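Local coordinates for similarities with probable monooxygenase (Photorhabdus luminescens, PDB 4HB9), which binds flavin-adenine dinucleotide and probably works as a flavin-dependent monooxygenase of the aromatic ring hydroxylase-like type, at residues I212-L220 against Q382-I390; V27-A35 against L122-T131. One frame throughout, in Å; residues are numbered along the deposited sequence.

Two contacts on opposite sides of one flavoprotein illustrate how distant stretches of sequence fix a fold. From the N terminus, contact 2 closes first: strand 26-30 of the parallel Rossmann-type sheet gains its outer neighbour, strand 126-127, across a loop of 86 residues, and the residues that follow help hold the adenosine part of FAD. Only later does contact 1 open. It joins the hairpin between strands 210-212 and 218-228 of the mixed sheet to the end of the long helix 355-386, over 161 residues. The two loops stand in series, neither nested nor crossed, with centres 43 Å apart on opposite sides of the chain's centre.

Contact 1: I212-L220 against Q382-I390; sequences IVPKSPDWL and QNAVIHFSI. With EDO (1,2-ethanediol), chain F.
His387, the first residue beyond helix 355-386, plugs into the beta hairpin joining strands 210-212 and 218-228, and Trp219 meets it from the strand. The tight part is built round the imidazole. Val213 CG1 sits over one face in a CH-pi contact, 3.9 Å from the ring centroid, while Trp219 forms an offset edge-to-face pair with the imidazole, its edge turned toward the histidine face and the planes 72° apart. Trp219 holds CG anti to its backbone N (chi1 -166°), which lays the indole along the helix end. His387 NE2 donates to Asp218 O at 2.8 Å, with the N-H bent to 135°. The same N-H also makes a weak bond to Ala384 O, back in the last turn of its own helix, so one proton is shared between hairpin and helix carbonyls. Beside it, Trp219 CB packs on Ala384 CB at 3.7 Å.

Toward solvent the contact thins. Exposed Pro217, centre of an inverse gamma turn, lays CB against Val385 CG1, 4.0 Å away, with its CA near Val385 O. A 1,2-ethanediol, probably from the crystallisation liquor, lies over the indole face opposite Val213 CG2 and takes a nearly straight bond from Asn383 ND2. At the hairpin turn, one water bridges the two segments, 3.1 Å from Pro214 O and 2.8 Å from His387 ND1.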
loop_
_atom_site.group_PDB
_atom_site.type_symbol
_atom_site.label_atom_id
_atom_site.label_comp_id
_atom_site.label_asym_id
_atom_site.label_seq_id
_atom_site.Cartn_x
_atom_site.Cartn_y
_atom_site.Cartn_z
ATOM N N ILE A 212 -20.747 -8.409 -1.068
ATOM C CA ILE A 212 -21.733 -9.346 -0.625
ATOM C C ILE A 212 -22.029 -9.020 0.810
ATOM O O ILE A 212 -21.125 -9.054 1.664
ATOM C CB ILE A 212 -21.246 -10.792 -0.716
ATOM C CG1 ILE A 212 -20.709 -11.108 -2.119
ATOM C CG2 ILE A 212 -22.336 -11.749 -0.276
ATOM C CD1 ILE A 212 -21.598 -10.756 -3.285
ATOM N N VAL A 213 -23.295 -8.709 1.069
ATOM C CA VAL A 213 -23.743 -8.309 2.398
ATOM C C VAL A 213 -24.674 -9.358 2.968
ATOM O O VAL A 213 -25.869 -9.364 2.645
ATOM C CB VAL A 213 -24.475 -6.955 2.384
ATOM C CG1 VAL A 213 -24.718 -6.481 3.815
ATOM C CG2 VAL A 213 -23.665 -5.917 1.635
ATOM N N PRO A 214 -24.151 -10.252 3.815
ATOM C CA PRO A 214 -24.991 -11.307 4.375
ATOM C C PRO A 214 -25.753 -10.880 5.624
ATOM O O PRO A 214 -25.623 -9.739 6.074
ATOM C CB PRO A 214 -23.972 -12.380 4.730
ATOM C CG PRO A 214 -22.782 -11.580 5.147
ATOM C CD PRO A 214 -22.765 -10.358 4.287
ATOM N N LYS A 215 -26.503 -11.816 6.205
ATOM C CA LYS A 215 -27.184 -11.563 7.482
ATOM C C LYS A 215 -26.228 -11.706 8.638
ATOM O O LYS A 215 -26.455 -11.161 9.704
ATOM C CB LYS A 215 -28.354 -12.538 7.707
ATOM C CG LYS A 215 -29.404 -12.539 6.611
ATOM C CD LYS A 215 -30.128 -13.888 6.574
ATOM C CE LYS A 215 -30.919 -14.081 5.288
ATOM N NZ LYS A 215 -32.198 -13.323 5.348
ATOM N N SER A 216 -25.183 -12.499 8.449
ATOM C CA SER A 216 -24.162 -12.642 9.456
ATOM C C SER A 216 -23.302 -11.374 9.546
ATOM O O SER A 216 -23.297 -10.570 8.640
ATOM C CB SER A 216 -23.295 -13.829 9.122
ATOM O OG SER A 216 -23.005 -13.845 7.730
ATOM N N PRO A 217 -22.584 -11.193 10.665
ATOM C CA PRO A 217 -21.821 -9.966 10.857
ATOM C C PRO A 217 -20.460 -10.011 10.142
ATOM O O PRO A 217 -19.409 -9.936 10.766
ATOM C CB PRO A 217 -21.653 -9.911 12.369
ATOM C CG PRO A 217 -21.612 -11.343 12.797
ATOM C CD PRO A 217 -22.595 -12.031 11.882
ATOM N N ASP A 218 -20.499 -10.141 8.836
ATOM C CA ASP A 218 -19.276 -10.257 8.048
ATOM C C ASP A 218 -19.566 -9.821 6.636
ATOM O O ASP A 218 -20.668 -9.333 6.339
ATOM C CB ASP A 218 -18.685 -11.686 8.172
ATOM C CG ASP A 218 -19.704 -12.800 7.907
ATOM O OD1 ASP A 218 -20.791 -12.571 7.370
ATOM O OD2 ASP A 218 -19.366 -13.948 8.242
ATOM N N TRP A 219 -18.580 -9.914 5.753
ATOM C CA TRP A 219 -18.689 -9.247 4.466
ATOM C C TRP A 219 -17.777 -9.929 3.465
ATOM O O TRP A 219 -16.737 -10.435 3.861
ATOM C CB TRP A 219 -18.225 -7.805 4.659
ATOM C CG TRP A 219 -18.530 -6.836 3.580
ATOM C CD1 TRP A 219 -17.849 -6.655 2.414
ATOM C CD2 TRP A 219 -19.548 -5.845 3.611
ATOM N NE1 TRP A 219 -18.408 -5.629 1.695
ATOM C CE2 TRP A 219 -19.450 -5.107 2.420
ATOM C CE3 TRP A 219 -20.537 -5.506 4.536
ATOM C CZ2 TRP A 219 -20.303 -4.048 2.130
ATOM C CZ3 TRP A 219 -21.371 -4.450 4.252
ATOM C CH2 TRP A 219 -21.257 -3.735 3.069
ATOM N N LEU A 220 -18.122 -9.874 2.188
ATOM C CA LEU A 220 -17.210 -10.351 1.115
ATOM C C LEU A 220 -17.120 -9.310 0.020
ATOM O O LEU A 220 -18.144 -8.901 -0.577
ATOM C CB LEU A 220 -17.636 -11.682 0.529
ATOM C CG LEU A 220 -16.631 -12.337 -0.430
ATOM C CD1 LEU A 220 -15.441 -12.962 0.314
ATOM C CD2 LEU A 220 -17.319 -13.435 -1.217
ATOM N N GLN A 382 -15.509 -1.277 10.139
ATOM C CA GLN A 382 -16.567 -1.527 11.109
ATOM C C GLN A 382 -17.876 -1.843 10.391
ATOM O O GLN A 382 -18.654 -2.708 10.847
ATOM C CB GLN A 382 -16.726 -0.333 12.043
ATOM C CG GLN A 382 -15.501 -0.092 12.942
ATOM C CD GLN A 382 -15.569 1.229 13.714
ATOM O OE1 GLN A 382 -16.225 2.162 13.281
ATOM N NE2 GLN A 382 -14.854 1.313 14.834
ATOM N N ASN A 383 -18.113 -1.158 9.284
ATOM C CA ASN A 383 -19.317 -1.387 8.504
ATOM C C ASN A 383 -19.379 -2.827 7.973
ATOM O O ASN A 383 -20.477 -3.414 7.850
ATOM C CB ASN A 383 -19.418 -0.421 7.346
ATOM C CG ASN A 383 -20.766 -0.495 6.649
ATOM O OD1 ASN A 383 -21.818 -0.543 7.302
ATOM N ND2 ASN A 383 -20.739 -0.528 5.310
ATOM N N ALA A 384 -18.216 -3.428 7.704
ATOM C CA ALA A 384 -18.221 -4.803 7.208
ATOM C C ALA A 384 -18.855 -5.773 8.232
ATOM O O ALA A 384 -19.439 -6.775 7.859
ATOM C CB ALA A 384 -16.801 -5.240 6.865
ATOM N N VAL A 385 -18.683 -5.490 9.524
ATOM C CA VAL A 385 -19.229 -6.309 10.598
ATOM C C VAL A 385 -20.629 -5.838 11.041
ATOM O O VAL A 385 -21.527 -6.664 11.254
ATOM C CB VAL A 385 -18.247 -6.352 11.787
ATOM C CG1 VAL A 385 -18.779 -7.194 12.914
ATOM C CG2 VAL A 385 -16.914 -6.950 11.334
ATOM N N ILE A 386 -20.829 -4.526 11.134
ATOM C CA ILE A 386 -22.132 -3.976 11.600
ATOM C C ILE A 386 -23.205 -3.826 10.529
ATOM O O ILE A 386 -24.389 -4.020 10.821
ATOM C CB ILE A 386 -21.953 -2.605 12.262
ATOM C CG1 ILE A 386 -21.077 -2.751 13.492
ATOM C CG2 ILE A 386 -23.317 -1.989 12.631
ATOM C CD1 ILE A 386 -20.481 -1.445 13.947
ATOM N N HIS A 387 -22.810 -3.436 9.316
ATOM C CA HIS A 387 -23.735 -3.221 8.190
ATOM C C HIS A 387 -24.664 -2.010 8.434
ATOM O O HIS A 387 -25.864 -2.064 8.169
ATOM C CB HIS A 387 -24.588 -4.466 7.875
ATOM C CG HIS A 387 -23.789 -5.705 7.621
ATOM N ND1 HIS A 387 -24.375 -6.929 7.389
ATOM C CD2 HIS A 387 -22.451 -5.914 7.590
ATOM C CE1 HIS A 387 -23.429 -7.833 7.205
ATOM N NE2 HIS A 387 -22.254 -7.245 7.338
ATOM N N PHE A 388 -24.109 -0.911 8.918
ATOM C CA PHE A 388 -24.941 0.284 9.165
ATOM C C PHE A 388 -25.246 1.068 7.878
ATOM O O PHE A 388 -26.195 1.842 7.844
ATOM C CB PHE A 388 -24.308 1.170 10.257
ATOM C CG PHE A 388 -22.860 1.505 10.027
ATOM C CD1 PHE A 388 -22.489 2.449 9.086
ATOM C CD2 PHE A 388 -21.867 0.898 10.776
ATOM C CE1 PHE A 388 -21.149 2.768 8.893
ATOM C CE2 PHE A 388 -20.531 1.222 10.597
ATOM C CZ PHE A 388 -20.168 2.149 9.654
ATOM N N SER A 389 -24.478 0.836 6.811
ATOM C CA SER A 389 -24.631 1.561 5.537
ATOM C C SER A 389 -25.708 1.016 4.578
ATOM O O SER A 389 -26.111 1.718 3.652
ATOM C CB SER A 389 -23.320 1.516 4.758
ATOM O OG SER A 389 -23.233 0.278 4.061
ATOM N N ILE A 390 -26.131 -0.232 4.763
ATOM C CA ILE A 390 -27.048 -0.906 3.822
ATOM C C ILE A 390 -27.946 0.044 3.021
ATOM O O ILE A 390 -27.915 0.055 1.786
ATOM C CB ILE A 390 -27.949 -1.935 4.544
ATOM C CG1 ILE A 390 -28.548 -1.330 5.831
ATOM C CG2 ILE A 390 -27.155 -3.199 4.835
ATOM C CD1 ILE A 390 -29.709 -2.111 6.420
HETATM C C1 EDO F . -16.909 -2.534 3.251
HETATM O O1 EDO F . -15.787 -2.854 4.070
HETATM C C2 EDO F . -17.985 -1.895 4.111
HETATM O O2 EDO F . -17.984 -0.461 3.991
HETATM O O HOH W 1 -27.115 -7.281 7.209
#

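Contact 2: V27-A35 against L122-T131; sequences VTIYERNSA and LANTIQWNKT. With FAD (flavin-adenine dinucleotide), chain B.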
loop_
_atom_site.group_PDB
_atom_site.type_symbol
_atom_site.label_atom_id
_atom_site.label_comp_id
_atom_site.label_asym_id
_atom_site.label_seq_id
_atom_site.Cartn_x
_atom_site.Cartn_y
_atom_site.Cartn_z
ATOM N N VAL A 27 19.770 13.383 -3.607
ATOM C CA VAL A 27 18.961 12.405 -2.885
ATOM C C VAL A 27 19.589 11.036 -2.978
ATOM O O VAL A 27 20.101 10.622 -4.047
ATOM C CB VAL A 27 17.478 12.407 -3.385
ATOM C CG1 VAL A 27 17.421 12.225 -4.887
ATOM C CG2 VAL A 27 16.627 11.355 -2.663
ATOM N N THR A 28 19.548 10.325 -1.859
ATOM C CA THR A 28 19.943 8.938 -1.790
ATOM C C THR A 28 18.857 8.141 -1.061
ATOM O O THR A 28 18.250 8.631 -0.092
ATOM C CB THR A 28 21.283 8.793 -1.020
ATOM O OG1 THR A 28 22.283 9.614 -1.635
ATOM C CG2 THR A 28 21.747 7.375 -1.014
ATOM N N ILE A 29 18.614 6.917 -1.536
ATOM C CA ILE A 29 17.713 6.003 -0.869
ATOM C C ILE A 29 18.485 4.837 -0.326
ATOM O O ILE A 29 19.292 4.252 -1.028
ATOM C CB ILE A 29 16.643 5.412 -1.831
ATOM C CG1 ILE A 29 15.748 6.507 -2.416
ATOM C CG2 ILE A 29 15.805 4.379 -1.095
ATOM C CD1 ILE A 29 14.878 6.003 -3.553
ATOM N N TYR A 30 18.199 4.465 0.911
ATOM C CA TYR A 30 18.791 3.288 1.539
ATOM C C TYR A 30 17.691 2.249 1.746
ATOM O O TYR A 30 16.709 2.494 2.432
ATOM C CB TYR A 30 19.477 3.653 2.866
ATOM C CG TYR A 30 20.414 4.828 2.702
ATOM C CD1 TYR A 30 21.743 4.644 2.292
ATOM C CD2 TYR A 30 19.963 6.122 2.896
ATOM C CE1 TYR A 30 22.592 5.735 2.119
ATOM C CE2 TYR A 30 20.801 7.203 2.721
ATOM C CZ TYR A 30 22.105 7.002 2.346
ATOM O OH TYR A 30 22.912 8.108 2.181
ATOM N N GLU A 31 17.876 1.098 1.119
ATOM C CA GLU A 31 16.873 0.024 1.085
ATOM C C GLU A 31 17.434 -1.249 1.670
ATOM O O GLU A 31 18.541 -1.664 1.323
ATOM C CB GLU A 31 16.411 -0.217 -0.369
ATOM C CG GLU A 31 15.615 -1.499 -0.583
ATOM C CD GLU A 31 14.341 -1.564 0.263
ATOM O OE1 GLU A 31 13.602 -0.566 0.295
ATOM O OE2 GLU A 31 14.082 -2.624 0.875
ATOM N N ARG A 32 16.659 -1.889 2.551
ATOM C CA ARG A 32 17.128 -3.095 3.241
ATOM C C ARG A 32 17.264 -4.302 2.313
ATOM O O ARG A 32 18.137 -5.114 2.510
ATOM C CB ARG A 32 16.239 -3.455 4.424
ATOM C CG ARG A 32 14.834 -3.889 4.046
ATOM C CD ARG A 32 14.020 -4.314 5.247
ATOM N NE ARG A 32 12.642 -4.553 4.825
ATOM C CZ ARG A 32 11.658 -4.896 5.642
ATOM N NH1 ARG A 32 11.893 -5.070 6.941
ATOM N NH2 ARG A 32 10.444 -5.080 5.148
ATOM N N ASN A 33 16.400 -4.426 1.313
ATOM C CA ASN A 33 16.462 -5.569 0.411
ATOM C C ASN A 33 17.567 -5.464 -0.618
ATOM O O ASN A 33 18.151 -4.382 -0.853
ATOM C CB ASN A 33 15.113 -5.764 -0.278
ATOM C CG ASN A 33 13.985 -6.080 0.704
ATOM O OD1 ASN A 33 12.851 -5.633 0.521
ATOM N ND2 ASN A 33 14.288 -6.829 1.751
ATOM N N SER A 34 17.859 -6.602 -1.242
ATOM C CA SER A 34 18.748 -6.656 -2.405
ATOM C C SER A 34 18.047 -6.150 -3.645
ATOM O O SER A 34 16.826 -6.076 -3.667
ATOM C CB SER A 34 19.208 -8.098 -2.615
ATOM O OG SER A 34 19.811 -8.552 -1.418
ATOM N N ALA A 35 18.815 -5.803 -4.673
ATOM C CA ALA A 35 18.274 -5.223 -5.914
ATOM C C ALA A 35 17.361 -6.187 -6.678
ATOM O O ALA A 35 16.456 -5.754 -7.396
ATOM C CB ALA A 35 19.399 -4.770 -6.832
ATOM N N LEU A 122 16.627 5.086 -11.140
ATOM C CA LEU A 122 17.178 5.227 -9.787
ATOM C C LEU A 122 18.301 4.231 -9.471
ATOM O O LEU A 122 18.658 4.054 -8.302
ATOM C CB LEU A 122 16.064 5.091 -8.730
ATOM C CG LEU A 122 14.911 6.079 -8.760
ATOM C CD1 LEU A 122 13.899 5.736 -7.659
ATOM C CD2 LEU A 122 15.360 7.523 -8.646
ATOM N N ALA A 123 18.897 3.602 -10.494
ATOM C CA ALA A 123 19.878 2.531 -10.241
ATOM C C ALA A 123 21.064 3.025 -9.431
ATOM O O ALA A 123 21.630 2.287 -8.637
ATOM C CB ALA A 123 20.369 1.920 -11.546
ATOM N N ASN A 124 21.439 4.275 -9.635
ATOM C CA ASN A 124 22.579 4.839 -8.927
ATOM C C ASN A 124 22.135 5.818 -7.796
ATOM O O ASN A 124 22.940 6.561 -7.228
ATOM C CB ASN A 124 23.533 5.403 -9.996
ATOM C CG ASN A 124 23.849 4.346 -11.089
ATOM O OD1 ASN A 124 24.266 3.204 -10.783
ATOM N ND2 ASN A 124 23.581 4.687 -12.361
ATOM N N THR A 125 20.837 5.775 -7.449
ATOM C CA THR A 125 20.278 6.505 -6.301
ATOM C C THR A 125 20.010 5.556 -5.131
ATOM O O THR A 125 20.159 5.938 -3.960
ATOM C CB THR A 125 18.946 7.179 -6.680
ATOM O OG1 THR A 125 19.180 8.135 -7.708
ATOM C CG2 THR A 125 18.279 7.891 -5.493
ATOM N N ILE A 126 19.554 4.341 -5.448
ATOM C CA ILE A 126 19.183 3.367 -4.426
ATOM C C ILE A 126 20.405 2.608 -3.993
ATOM O O ILE A 126 21.096 2.018 -4.818
ATOM C CB ILE A 126 18.145 2.360 -4.918
ATOM C CG1 ILE A 126 16.883 3.093 -5.345
ATOM C CG2 ILE A 126 17.823 1.362 -3.816
ATOM C CD1 ILE A 126 15.945 2.238 -6.155
ATOM N N GLN A 127 20.668 2.646 -2.692
ATOM C CA GLN A 127 21.733 1.874 -2.069
ATOM C C GLN A 127 21.084 0.653 -1.441
ATOM O O GLN A 127 20.388 0.749 -0.415
ATOM C CB GLN A 127 22.420 2.713 -0.995
ATOM C CG GLN A 127 22.655 4.162 -1.395
ATOM C CD GLN A 127 23.440 4.315 -2.682
ATOM O OE1 GLN A 127 23.111 5.165 -3.555
ATOM N NE2 GLN A 127 24.505 3.531 -2.808
ATOM N N TRP A 128 21.323 -0.496 -2.061
ATOM C CA TRP A 128 20.701 -1.743 -1.666
ATOM C C TRP A 128 21.434 -2.331 -0.479
ATOM O O TRP A 128 22.570 -1.954 -0.213
ATOM C CB TRP A 128 20.721 -2.730 -2.839
ATOM C CG TRP A 128 20.052 -2.202 -4.080
ATOM C CD1 TRP A 128 20.660 -1.642 -5.158
ATOM C CD2 TRP A 128 18.645 -2.173 -4.347
ATOM N NE1 TRP A 128 19.719 -1.267 -6.090
ATOM C CE2 TRP A 128 18.474 -1.596 -5.622
ATOM C CE3 TRP A 128 17.514 -2.566 -3.626
ATOM C CZ2 TRP A 128 17.206 -1.399 -6.200
ATOM C CZ3 TRP A 128 16.233 -2.391 -4.222
ATOM C CH2 TRP A 128 16.107 -1.808 -5.489
ATOM N N ASN A 129 20.765 -3.238 0.239
ATOM C CA ASN A 129 21.335 -3.953 1.381
ATOM C C ASN A 129 21.772 -3.039 2.519
ATOM O O ASN A 129 22.779 -3.275 3.172
ATOM C CB ASN A 129 22.501 -4.832 0.937
ATOM C CG ASN A 129 22.124 -5.744 -0.213
ATOM O OD1 ASN A 129 21.380 -6.708 -0.030
ATOM N ND2 ASN A 129 22.624 -5.437 -1.406
ATOM N N LYS A 130 20.992 -1.995 2.735
ATOM C CA LYS A 130 21.257 -1.002 3.734
ATOM C C LYS A 130 20.055 -0.970 4.662
ATOM O O LYS A 130 19.028 -0.346 4.354
ATOM C CB LYS A 130 21.476 0.351 3.057
ATOM C CG LYS A 130 22.762 0.416 2.250
ATOM C CD LYS A 130 23.905 0.820 3.174
ATOM C CE LYS A 130 25.275 0.548 2.609
ATOM N NZ LYS A 130 26.272 1.273 3.457
ATOM N N THR A 131 20.181 -1.655 5.797
ATOM C CA THR A 131 19.105 -1.722 6.777
ATOM C C THR A 131 19.313 -0.648 7.834
ATOM O O THR A 131 20.229 -0.747 8.649
ATOM C CB THR A 131 19.065 -3.117 7.455
ATOM O OG1 THR A 131 18.754 -4.098 6.471
ATOM C CG2 THR A 131 18.021 -3.195 8.552
HETATM P PA FAD B . 6.434 0.213 1.194
HETATM O O1A FAD B . 5.990 0.355 -0.238
HETATM O O2A FAD B . 6.114 -0.939 2.085
HETATM O O5B FAD B . 8.015 0.457 1.242
HETATM C C5B FAD B . 8.758 0.376 2.444
HETATM C C4B FAD B . 10.183 0.098 2.008
HETATM O O4B FAD B . 11.056 0.295 3.135
HETATM C C3B FAD B . 10.400 -1.338 1.491
HETATM O O3B FAD B . 11.159 -1.352 0.281
HETATM C C2B FAD B . 11.148 -1.981 2.641
HETATM O O2B FAD B . 12.002 -3.053 2.286
HETATM C C1B FAD B . 11.957 -0.789 3.172
HETATM N N9A FAD B . 12.429 -0.897 4.554
HETATM C C8A FAD B . 11.717 -1.284 5.646
HETATM N N7A FAD B . 12.472 -1.189 6.779
HETATM C C5A FAD B . 13.683 -0.740 6.387
HETATM C C6A FAD B . 14.944 -0.437 7.092
HETATM N N6A FAD B . 14.974 -0.646 8.428
HETATM N N1A FAD B . 15.998 -0.008 6.367
HETATM C C2A FAD B . 15.901 0.192 5.033
HETATM N N3A FAD B . 14.787 -0.058 4.317
HETATM C C4A FAD B . 13.655 -0.522 4.944
HETATM N N1 FAD B . -2.677 0.702 -1.864
HETATM C C2 FAD B . -3.439 1.410 -2.729
HETATM O O2 FAD B . -3.410 2.689 -2.745
HETATM N N3 FAD B . -4.240 0.771 -3.602
HETATM C C4 FAD B . -4.399 -0.555 -3.659
HETATM O O4 FAD B . -5.180 -1.068 -4.504
HETATM C C4X FAD B . -3.638 -1.389 -2.724
HETATM N N5 FAD B . -3.725 -2.750 -2.721
HETATM C C5X FAD B . -3.005 -3.466 -1.828
HETATM C C6 FAD B . -3.100 -4.853 -1.794
HETATM C C7 FAD B . -2.360 -5.614 -0.887
HETATM C C7M FAD B . -2.465 -7.127 -0.852
HETATM C C8 FAD B . -1.466 -4.937 0.068
HETATM C C8M FAD B . -0.641 -5.734 1.055
HETATM C C9 FAD B . -1.365 -3.550 0.040
HETATM C C9A FAD B . -2.093 -2.777 -0.865
HETATM N N10 FAD B . -1.988 -1.368 -0.885
HETATM C C10 FAD B . -2.751 -0.645 -1.795
HETATM C "C1'" FAD B . -1.143 -0.624 0.071
HETATM C "C2'" FAD B . 0.237 -0.280 -0.486
HETATM O "O2'" FAD B . 0.862 -1.424 -1.043
HETATM C "C3'" FAD B . 1.103 0.271 0.645
HETATM O "O3'" FAD B . 0.320 1.180 1.418
HETATM C "C4'" FAD B . 2.308 1.010 0.082
HETATM O "O4'" FAD B . 3.270 0.042 -0.295
HETATM C "C5'" FAD B . 2.934 1.951 1.091
HETATM O "O5'" FAD B . 4.033 2.570 0.456
HETATM P P FAD B . 5.333 2.880 1.353
HETATM O O1P FAD B . 6.336 3.434 0.369
HETATM O O2P FAD B . 4.914 3.680 2.557
HETATM O O3P FAD B . 5.865 1.498 1.971
HETATM O O HOH W 2 20.102 -5.048 4.518
HETATM O O HOH W 3 21.764 -5.794 -4.438
#
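The indole of Trp128 is sandwiched between Ile126 CG2, centred on one face, and Ala35 on the other, with Asn33 O in plane at its edge. Ala35 CB stands 3.5 Å from the centroid of the five-membered ring, almost on its normal. The second flat group, the guanidinium of Arg32, has C8A of the FAD adenine over one face, 3.5 Å above the plane and toward its rim. Both belong to the region where strand 26-30 meets FAD in a Rossmann-type dinucleotide-binding fold, whose parallel sheet is bordered by strand 126-127.

The strands run parallel and exchange nearly straight bonds: Ile29 N to Thr125 O, Gln127 N back to Ile29 O at 2.7 Å, then Glu31 N to Gln127 O. Ile29 and Ile126 lie side by side on one face of the sheet, toward helix 11-22, and the other face carries Tyr30 and Gln127. Past Trp128 the strand pairing gives way to loop, yet two backbone bonds still cross, Lys130 N to Glu31 O and Asn129 N to Asn33 O.

Glu31, just after Tyr30, holds the ribose as acidic residues commonly do in this fold. Its CG, anti to the backbone N (chi1 167°), rests near Trp128 CE3, and the bend at chi2 turns the carboxylate to the cofactor. Glu31 OE1 accepts from FAD O3B at 2.6 Å and also from Ala9 N; Glu31 OE2 takes FAD O2B at 2.5 Å and, on its anti side, Asn33 N. Arg32 NE adds a bond to O2B. At the turn, Ser34 OG donates to Asn129 OD1 at 2.8 Å, on a lone pair in the carbonyl plane.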